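Local coordinates for protein elongation factor 1-beta (Pyrococcus horikoshii, PDB 2YY3) that probably promotes the exchange of GDP for GTP on elongation factor 1-alpha, regenerating the form that carries aminoacyl-tRNA to the ribosome, at residues G8-M13 with E69-F74. Residues are numbered along the deposited sequence; the frame is centred on the assembly and turned at random.
Sequences GVIRVM and EVAEKF
Ile10 lies level with Ala71 and Val12 with Phe74 where the strand segment 8-13 and the helix segment 69-74 run nearly parallel, their axes 9.4 Å apart at closest approach and inclined by 21°. Ile10 makes the broadest contact, because its two branches serve different neighbours. Its chi1 of -58° sets CG1 beside the backbone N and leaves CG2 opposite that nitrogen. CG2 of Ile10 reaches CB of Ala71 at 4.0 Å and also lies against the Phe74 ring, obliquely to its plane. The longer branch turns to Val70, one residue before Ala71, putting CD1 of Ile10 3.9 Å from CG2 of Val70. A forked side chain thus meets three helix residues at once, while the small methyl of Ala71 lets the helix backbone come close, with the CA atoms of Ile10 and Ala71 6.5 Å apart. Two residues further along the strand and about a turn further along the helix, CG1 of Val12 approaches CD2 of Phe74 to 3.7 Å, the two side chains standing at about a right angle. Within the helix, CG2 of Val70 sits above the rim of one face of the same ring, and Phe55 of the adjoining strand meets the ring edge-to-face. Leu28 and Val31 of helix 21-31 also touch Phe74, so this large, flat residue links both helices to the sheet. All the touching groups are buried and apolar, so the contact rests on shape and hydrophobic packing. Ile10 and Val12 point to the helix, whereas Arg11 points away to the other face of the sheet and forms a salt bridge with Glu44. This suits an inner strand of the ferredoxin-like (beta-alpha-beta-beta-alpha-beta) fold, whose four-stranded antiparallel sheet carries two helices on one side.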
loop_
_atom_site.group_PDB
_atom_site.type_symbol
_atom_site.label_atom_id
_atom_site.label_comp_id
_atom_site.label_asym_id
_atom_site.label_seq_id
_atom_site.Cartn_x
_atom_site.Cartn_y
_atom_site.Cartn_z
ATOM N N GLY A 8 4.928 6.256 -3.861
ATOM C CA GLY A 8 4.383 5.216 -4.714
ATOM C C GLY A 8 3.019 4.853 -4.160
ATOM O O GLY A 8 2.893 4.552 -2.970
ATOM N N VAL A 9 1.986 4.895 -4.989
ATOM C CA VAL A 9 0.663 4.568 -4.479
ATOM C C VAL A 9 0.296 3.140 -4.854
ATOM O O VAL A 9 0.213 2.787 -6.025
ATOM C CB VAL A 9 -0.415 5.637 -4.941
ATOM C CG1 VAL A 9 0.161 6.538 -6.010
ATOM C CG2 VAL A 9 -1.694 4.966 -5.401
ATOM N N ILE A 10 0.128 2.308 -3.831
ATOM C CA ILE A 10 -0.195 0.906 -4.040
ATOM C C ILE A 10 -1.671 0.647 -3.769
ATOM O O ILE A 10 -2.208 1.036 -2.729
ATOM C CB ILE A 10 0.647 -0.017 -3.119
ATOM C CG1 ILE A 10 2.143 0.198 -3.360
ATOM C CG2 ILE A 10 0.325 -1.457 -3.398
ATOM C CD1 ILE A 10 2.771 1.182 -2.424
ATOM N N ARG A 11 -2.324 -0.013 -4.714
ATOM C CA ARG A 11 -3.729 -0.320 -4.564
ATOM C C ARG A 11 -3.875 -1.757 -4.133
ATOM O O ARG A 11 -3.386 -2.648 -4.809
ATOM C CB ARG A 11 -4.454 -0.125 -5.888
ATOM C CG ARG A 11 -5.964 -0.128 -5.749
ATOM C CD ARG A 11 -6.652 0.260 -7.052
ATOM N NE ARG A 11 -6.978 -0.917 -7.838
ATOM C CZ ARG A 11 -8.218 -1.300 -8.128
ATOM N NH1 ARG A 11 -9.257 -0.591 -7.699
ATOM N NH2 ARG A 11 -8.416 -2.403 -8.834
ATOM N N VAL A 12 -4.534 -1.999 -3.008
ATOM C CA VAL A 12 -4.726 -3.376 -2.577
ATOM C C VAL A 12 -6.209 -3.711 -2.649
ATOM O O VAL A 12 -7.050 -2.953 -2.175
ATOM C CB VAL A 12 -4.184 -3.636 -1.122
ATOM C CG1 VAL A 12 -3.008 -2.701 -0.815
ATOM C CG2 VAL A 12 -5.297 -3.482 -0.092
HETATM N N MSE A 13 -6.520 -4.837 -3.281
HETATM C CA MSE A 13 -7.892 -5.315 -3.424
HETATM C C MSE A 13 -8.115 -6.480 -2.466
HETATM O O MSE A 13 -7.402 -7.477 -2.539
HETATM C CB MSE A 13 -8.131 -5.795 -4.857
HETATM C CG MSE A 13 -8.863 -4.798 -5.752
HETATM SE SE MSE A 13 -10.671 -4.389 -5.122
HETATM C CE MSE A 13 -11.537 -6.047 -5.615
ATOM N N GLU A 69 8.366 -4.064 -3.949
ATOM C CA GLU A 69 8.735 -4.860 -2.790
ATOM C C GLU A 69 7.641 -4.805 -1.717
ATOM O O GLU A 69 7.181 -5.845 -1.249
ATOM C CB GLU A 69 10.068 -4.364 -2.206
ATOM C CG GLU A 69 10.582 -5.180 -1.022
ATOM C CD GLU A 69 11.882 -4.636 -0.430
ATOM O OE1 GLU A 69 11.864 -3.557 0.223
ATOM O OE2 GLU A 69 12.925 -5.299 -0.624
ATOM N N VAL A 70 7.214 -3.601 -1.330
ATOM C CA VAL A 70 6.181 -3.491 -0.309
ATOM C C VAL A 70 4.843 -3.999 -0.848
ATOM O O VAL A 70 4.048 -4.565 -0.103
ATOM C CB VAL A 70 6.058 -2.036 0.241
ATOM C CG1 VAL A 70 7.343 -1.289 -0.012
ATOM C CG2 VAL A 70 4.890 -1.321 -0.355
ATOM N N ALA A 71 4.588 -3.826 -2.138
ATOM C CA ALA A 71 3.338 -4.340 -2.672
ATOM C C ALA A 71 3.316 -5.852 -2.416
ATOM O O ALA A 71 2.287 -6.409 -2.027
ATOM C CB ALA A 71 3.220 -4.047 -4.168
ATOM N N GLU A 72 4.460 -6.503 -2.621
ATOM C CA GLU A 72 4.587 -7.947 -2.408
ATOM C C GLU A 72 4.407 -8.299 -0.942
ATOM O O GLU A 72 3.738 -9.272 -0.611
ATOM C CB GLU A 72 5.953 -8.459 -2.888
ATOM C CG GLU A 72 6.107 -8.499 -4.397
ATOM C CD GLU A 72 7.510 -8.875 -4.826
ATOM O OE1 GLU A 72 7.972 -9.973 -4.440
ATOM O OE2 GLU A 72 8.153 -8.078 -5.548
ATOM N N LYS A 73 5.013 -7.521 -0.060
ATOM C CA LYS A 73 4.849 -7.779 1.362
ATOM C C LYS A 73 3.359 -7.631 1.702
ATOM O O LYS A 73 2.834 -8.356 2.543
ATOM C CB LYS A 73 5.710 -6.818 2.186
ATOM C CG LYS A 73 7.200 -7.068 2.004
ATOM C CD LYS A 73 8.036 -6.549 3.171
ATOM C CE LYS A 73 9.498 -7.013 3.042
ATOM N NZ LYS A 73 10.384 -6.504 4.143
ATOM N N PHE A 74 2.683 -6.704 1.020
ATOM C CA PHE A 74 1.253 -6.485 1.218
ATOM C C PHE A 74 0.477 -7.729 0.807
ATOM O O PHE A 74 -0.486 -8.100 1.464
ATOM C CB PHE A 74 0.752 -5.302 0.369
ATOM C CG PHE A 74 0.976 -3.949 0.991
ATOM C CD1 PHE A 74 1.736 -3.804 2.145
ATOM C CD2 PHE A 74 0.432 -2.814 0.404
ATOM C CE1 PHE A 74 1.954 -2.550 2.700
ATOM C CE2 PHE A 74 0.647 -1.557 0.955
ATOM C CZ PHE A 74 1.406 -1.425 2.104
#